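4'-phospho-dehydrooxetanocin synthase (Bacillus megaterium, PDB 5UL3) catalyses the cobalamin-dependent radical SAM ring contraction of dAMP to an oxetane aldehyde, a step in the biosynthesis of the antiviral and antitumor nucleoside oxetanocin A. Local coordinates at residues F21-C35 with I50-Y62. Residues are numbered along the deposited sequence; the frame is centred on the assembly and turned at random.
Sequences FSQIWLKPSEIEKRC and ILVSGETDNTTLY
In the N-terminal domain, whose function is unknown, residues 21-35 pack on one face of a beta hairpin, residues 50-62, with Phe21, Ile31 and Cys35 meeting Val52, Thr59 and Leu61. Thr59 CG2 sits over the centre of the Phe21 ring in a CH-pi contact, 3.6 Å from the centroid and 6° off the normal, while Leu61 CB lies at the ring edge, 4.0 Å from Phe21 CZ. With CG2 of Thr59 anti to the backbone N, OG1 is left beside that N and donates to a water; this water in turn donates to Phe21 O and Thr56 O, tying Phe21 to the hairpin connection. On the first strand, Val52 spreads its two methyls: CG1 meets Ile31 CG2 at 4.1 Å, and CG2 presses on Glu32 CG at 3.4 Å. Glu32, extended beyond CG, runs alongside Val52, the two side chains pointing opposite ways, and its OE2 accepts Val52 N-H through the anti lone pair (2.9 Å, 163°); this N-H points away from strand 60-64. Ile50 CD1 packs against Cys35 CB at 3.9 Å. Strand 49-53 is outermost in a four-stranded antiparallel sheet, and the axes of helix 28-35 and strand 50-53 make an angle of 133°, 8.5 Å apart at closest approach; helix 7-21 contributes Leu17 and Ile20 to the same core, while Ile24 and Thr56 reach helix 335-351 of the radical SAM region.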
# COMPACT_ATOMS: atom_id res chain seq x y z
N PHE A 21 -10.76 -17.80 22.38
CA PHE A 21 -11.03 -16.86 21.29
C PHE A 21 -10.16 -15.61 21.36
O PHE A 21 -10.02 -14.90 20.36
CB PHE A 21 -12.51 -16.46 21.30
CG PHE A 21 -13.47 -17.58 20.95
CD1 PHE A 21 -13.01 -18.78 20.43
CD2 PHE A 21 -14.84 -17.40 21.12
CE1 PHE A 21 -13.91 -19.80 20.09
CE2 PHE A 21 -15.74 -18.40 20.79
CZ PHE A 21 -15.27 -19.61 20.28
N SER A 22 -9.58 -15.31 22.53
CA SER A 22 -8.68 -14.17 22.65
C SER A 22 -7.40 -14.37 21.85
O SER A 22 -6.68 -13.39 21.61
CB SER A 22 -8.33 -13.91 24.11
OG SER A 22 -7.35 -14.84 24.55
N GLN A 23 -7.11 -15.60 21.42
CA GLN A 23 -5.90 -15.86 20.64
C GLN A 23 -6.22 -15.68 19.15
O GLN A 23 -6.31 -16.63 18.37
CB GLN A 23 -5.36 -17.25 20.96
CG GLN A 23 -5.04 -17.38 22.42
CD GLN A 23 -4.88 -18.82 22.84
OE1 GLN A 23 -4.10 -19.58 22.26
NE2 GLN A 23 -5.63 -19.22 23.85
N ILE A 24 -6.38 -14.41 18.78
CA ILE A 24 -6.93 -14.08 17.47
C ILE A 24 -5.97 -14.34 16.32
O ILE A 24 -6.37 -14.24 15.16
CB ILE A 24 -7.40 -12.61 17.45
CG1 ILE A 24 -6.24 -11.65 17.74
CG2 ILE A 24 -8.51 -12.41 18.44
CD1 ILE A 24 -6.62 -10.16 17.62
N TRP A 25 -4.72 -14.73 16.61
CA TRP A 25 -3.80 -15.13 15.56
C TRP A 25 -3.98 -16.58 15.12
O TRP A 25 -3.46 -16.96 14.07
CB TRP A 25 -2.36 -14.94 16.03
CG TRP A 25 -2.17 -15.48 17.39
CD1 TRP A 25 -1.81 -16.76 17.72
CD2 TRP A 25 -2.34 -14.78 18.62
NE1 TRP A 25 -1.76 -16.89 19.08
CE2 TRP A 25 -2.08 -15.69 19.66
CE3 TRP A 25 -2.70 -13.47 18.95
CZ2 TRP A 25 -2.15 -15.33 21.00
CZ3 TRP A 25 -2.77 -13.11 20.27
CH2 TRP A 25 -2.50 -14.04 21.29
N LEU A 26 -4.67 -17.40 15.90
CA LEU A 26 -4.83 -18.79 15.49
C LEU A 26 -5.84 -18.89 14.36
O LEU A 26 -6.81 -18.13 14.30
CB LEU A 26 -5.29 -19.64 16.67
CG LEU A 26 -4.41 -19.65 17.92
CD1 LEU A 26 -5.13 -20.35 19.07
CD2 LEU A 26 -3.06 -20.31 17.59
N LYS A 27 -5.61 -19.84 13.47
CA LYS A 27 -6.53 -20.10 12.38
C LYS A 27 -7.78 -20.80 12.92
O LYS A 27 -7.74 -21.44 13.97
CB LYS A 27 -5.85 -20.95 11.31
CG LYS A 27 -4.36 -20.62 11.16
CD LYS A 27 -3.78 -21.19 9.88
CE LYS A 27 -2.53 -20.44 9.46
NZ LYS A 27 -2.13 -20.76 8.05
N PRO A 28 -8.91 -20.67 12.21
CA PRO A 28 -10.16 -21.22 12.76
C PRO A 28 -10.12 -22.72 13.03
O PRO A 28 -10.78 -23.18 13.96
CB PRO A 28 -11.21 -20.84 11.70
CG PRO A 28 -10.65 -19.58 11.07
CD PRO A 28 -9.15 -19.84 11.02
N SER A 29 -9.35 -23.49 12.25
CA SER A 29 -9.22 -24.92 12.52
C SER A 29 -8.50 -25.17 13.85
O SER A 29 -8.84 -26.11 14.57
CB SER A 29 -8.48 -25.61 11.38
OG SER A 29 -9.30 -25.66 10.22
N GLU A 30 -7.50 -24.35 14.17
CA GLU A 30 -6.79 -24.49 15.44
C GLU A 30 -7.67 -24.04 16.61
O GLU A 30 -7.66 -24.66 17.68
CB GLU A 30 -5.48 -23.70 15.41
CG GLU A 30 -4.81 -23.51 16.78
CD GLU A 30 -4.32 -24.81 17.42
OE1 GLU A 30 -3.90 -25.74 16.69
OE2 GLU A 30 -4.35 -24.90 18.67
N ILE A 31 -8.44 -22.97 16.42
CA ILE A 31 -9.45 -22.60 17.41
C ILE A 31 -10.43 -23.75 17.61
O ILE A 31 -10.79 -24.09 18.74
CB ILE A 31 -10.17 -21.31 16.99
CG1 ILE A 31 -9.19 -20.12 16.95
CG2 ILE A 31 -11.38 -21.02 17.90
CD1 ILE A 31 -8.87 -19.52 18.30
N GLU A 32 -10.87 -24.37 16.51
CA GLU A 32 -11.84 -25.45 16.63
C GLU A 32 -11.24 -26.64 17.38
O GLU A 32 -11.91 -27.26 18.21
CB GLU A 32 -12.36 -25.87 15.24
CG GLU A 32 -13.59 -25.06 14.79
CD GLU A 32 -13.94 -25.19 13.32
OE1 GLU A 32 -13.18 -25.87 12.59
OE2 GLU A 32 -14.98 -24.61 12.88
N LYS A 33 -9.97 -26.95 17.12
CA LYS A 33 -9.28 -28.01 17.85
C LYS A 33 -9.35 -27.78 19.34
O LYS A 33 -9.69 -28.68 20.11
CB LYS A 33 -7.82 -28.11 17.39
CG LYS A 33 -7.03 -29.23 18.10
CD LYS A 33 -5.52 -29.02 18.06
CE LYS A 33 -4.87 -29.63 16.83
NZ LYS A 33 -3.39 -29.42 16.82
N ARG A 34 -9.02 -26.56 19.78
CA ARG A 34 -9.07 -26.27 21.21
C ARG A 34 -10.49 -26.28 21.75
O ARG A 34 -10.70 -26.54 22.94
CB ARG A 34 -8.39 -24.94 21.50
CG ARG A 34 -6.90 -24.97 21.22
CD ARG A 34 -6.32 -23.58 21.04
NE ARG A 34 -4.94 -23.63 20.58
CZ ARG A 34 -3.91 -23.11 21.24
NH1 ARG A 34 -4.11 -22.50 22.40
NH2 ARG A 34 -2.69 -23.20 20.73
N CYS A 35 -11.48 -26.00 20.89
CA CYS A 35 -12.87 -26.08 21.34
C CYS A 35 -13.31 -27.54 21.52
O CYS A 35 -14.03 -27.86 22.46
CB CYS A 35 -13.80 -25.36 20.37
SG CYS A 35 -13.68 -23.55 20.42
N ILE A 50 -18.96 -29.51 15.54
CA ILE A 50 -18.87 -28.13 15.99
C ILE A 50 -18.48 -27.26 14.80
O ILE A 50 -17.93 -27.72 13.81
CB ILE A 50 -17.86 -27.92 17.14
CG1 ILE A 50 -16.44 -28.25 16.69
CG2 ILE A 50 -18.25 -28.74 18.37
CD1 ILE A 50 -15.41 -27.45 17.44
N LEU A 51 -18.79 -25.97 14.94
CA LEU A 51 -18.48 -24.94 13.96
C LEU A 51 -18.08 -23.69 14.73
O LEU A 51 -18.78 -23.30 15.67
CB LEU A 51 -19.71 -24.65 13.07
CG LEU A 51 -19.66 -23.39 12.20
CD1 LEU A 51 -18.58 -23.50 11.16
CD2 LEU A 51 -21.01 -23.13 11.55
N VAL A 52 -16.97 -23.07 14.35
CA VAL A 52 -16.60 -21.75 14.86
C VAL A 52 -16.75 -20.76 13.71
O VAL A 52 -16.29 -21.03 12.59
CB VAL A 52 -15.17 -21.72 15.43
CG1 VAL A 52 -14.78 -20.28 15.80
CG2 VAL A 52 -15.08 -22.61 16.67
N SER A 53 -17.40 -19.64 13.98
CA SER A 53 -17.47 -18.55 13.00
C SER A 53 -17.40 -17.25 13.78
O SER A 53 -17.19 -17.24 14.99
CB SER A 53 -18.74 -18.67 12.14
OG SER A 53 -18.70 -17.73 11.06
N GLY A 54 -17.63 -16.12 13.09
CA GLY A 54 -17.41 -14.83 13.72
C GLY A 54 -15.91 -14.57 13.81
O GLY A 54 -15.10 -15.36 13.34
N GLU A 55 -15.55 -13.44 14.43
CA GLU A 55 -14.14 -13.06 14.58
C GLU A 55 -14.02 -12.08 15.74
O GLU A 55 -14.99 -11.43 16.13
CB GLU A 55 -13.58 -12.46 13.28
CG GLU A 55 -14.45 -11.35 12.68
CD GLU A 55 -14.29 -10.02 13.42
OE1 GLU A 55 -13.16 -9.66 13.82
OE2 GLU A 55 -15.30 -9.33 13.61
N THR A 56 -12.78 -11.98 16.28
CA THR A 56 -12.44 -11.15 17.44
C THR A 56 -13.58 -11.04 18.47
O THR A 56 -13.83 -11.99 19.22
CB THR A 56 -11.95 -9.75 17.04
OG1 THR A 56 -12.98 -8.98 16.40
CG2 THR A 56 -10.74 -9.87 16.09
N ASP A 57 -14.27 -9.90 18.52
CA ASP A 57 -15.24 -9.64 19.57
C ASP A 57 -16.63 -10.22 19.29
O ASP A 57 -17.58 -9.84 19.97
CB ASP A 57 -15.35 -8.14 19.85
CG ASP A 57 -15.94 -7.35 18.69
OD1 ASP A 57 -16.09 -7.88 17.57
OD2 ASP A 57 -16.24 -6.16 18.91
N ASN A 58 -16.76 -11.13 18.32
CA ASN A 58 -18.05 -11.76 18.07
C ASN A 58 -17.88 -13.23 17.71
O ASN A 58 -18.83 -13.86 17.23
CB ASN A 58 -18.82 -11.00 16.97
CG ASN A 58 -18.04 -10.89 15.68
OD1 ASN A 58 -17.95 -11.84 14.90
ND2 ASN A 58 -17.48 -9.70 15.43
N THR A 59 -16.70 -13.80 17.95
CA THR A 59 -16.46 -15.19 17.64
C THR A 59 -17.48 -16.07 18.37
O THR A 59 -17.80 -15.84 19.54
CB THR A 59 -15.04 -15.58 18.03
OG1 THR A 59 -14.12 -14.62 17.49
CG2 THR A 59 -14.69 -16.95 17.46
N THR A 60 -17.99 -17.06 17.66
CA THR A 60 -19.15 -17.84 18.08
C THR A 60 -18.86 -19.31 17.86
O THR A 60 -18.34 -19.69 16.81
CB THR A 60 -20.41 -17.46 17.27
OG1 THR A 60 -20.64 -16.06 17.37
CG2 THR A 60 -21.64 -18.20 17.80
N LEU A 61 -19.23 -20.15 18.84
CA LEU A 61 -19.14 -21.60 18.71
C LEU A 61 -20.54 -22.20 18.65
O LEU A 61 -21.39 -21.88 19.48
CB LEU A 61 -18.36 -22.19 19.89
CG LEU A 61 -18.34 -23.71 19.97
CD1 LEU A 61 -17.60 -24.32 18.79
CD2 LEU A 61 -17.70 -24.15 21.29
N TYR A 62 -20.78 -23.05 17.66
CA TYR A 62 -21.97 -23.88 17.58
C TYR A 62 -21.58 -25.31 17.92
O TYR A 62 -20.65 -25.86 17.33
CB TYR A 62 -22.61 -23.83 16.19
CG TYR A 62 -22.91 -22.43 15.74
CD1 TYR A 62 -21.93 -21.64 15.13
CD2 TYR A 62 -24.17 -21.88 15.92
CE1 TYR A 62 -22.22 -20.33 14.73
CE2 TYR A 62 -24.47 -20.59 15.52
CZ TYR A 62 -23.49 -19.82 14.93
OH TYR A 62 -23.81 -18.54 14.55
O HOH W 1 -11.88 -14.23 18.72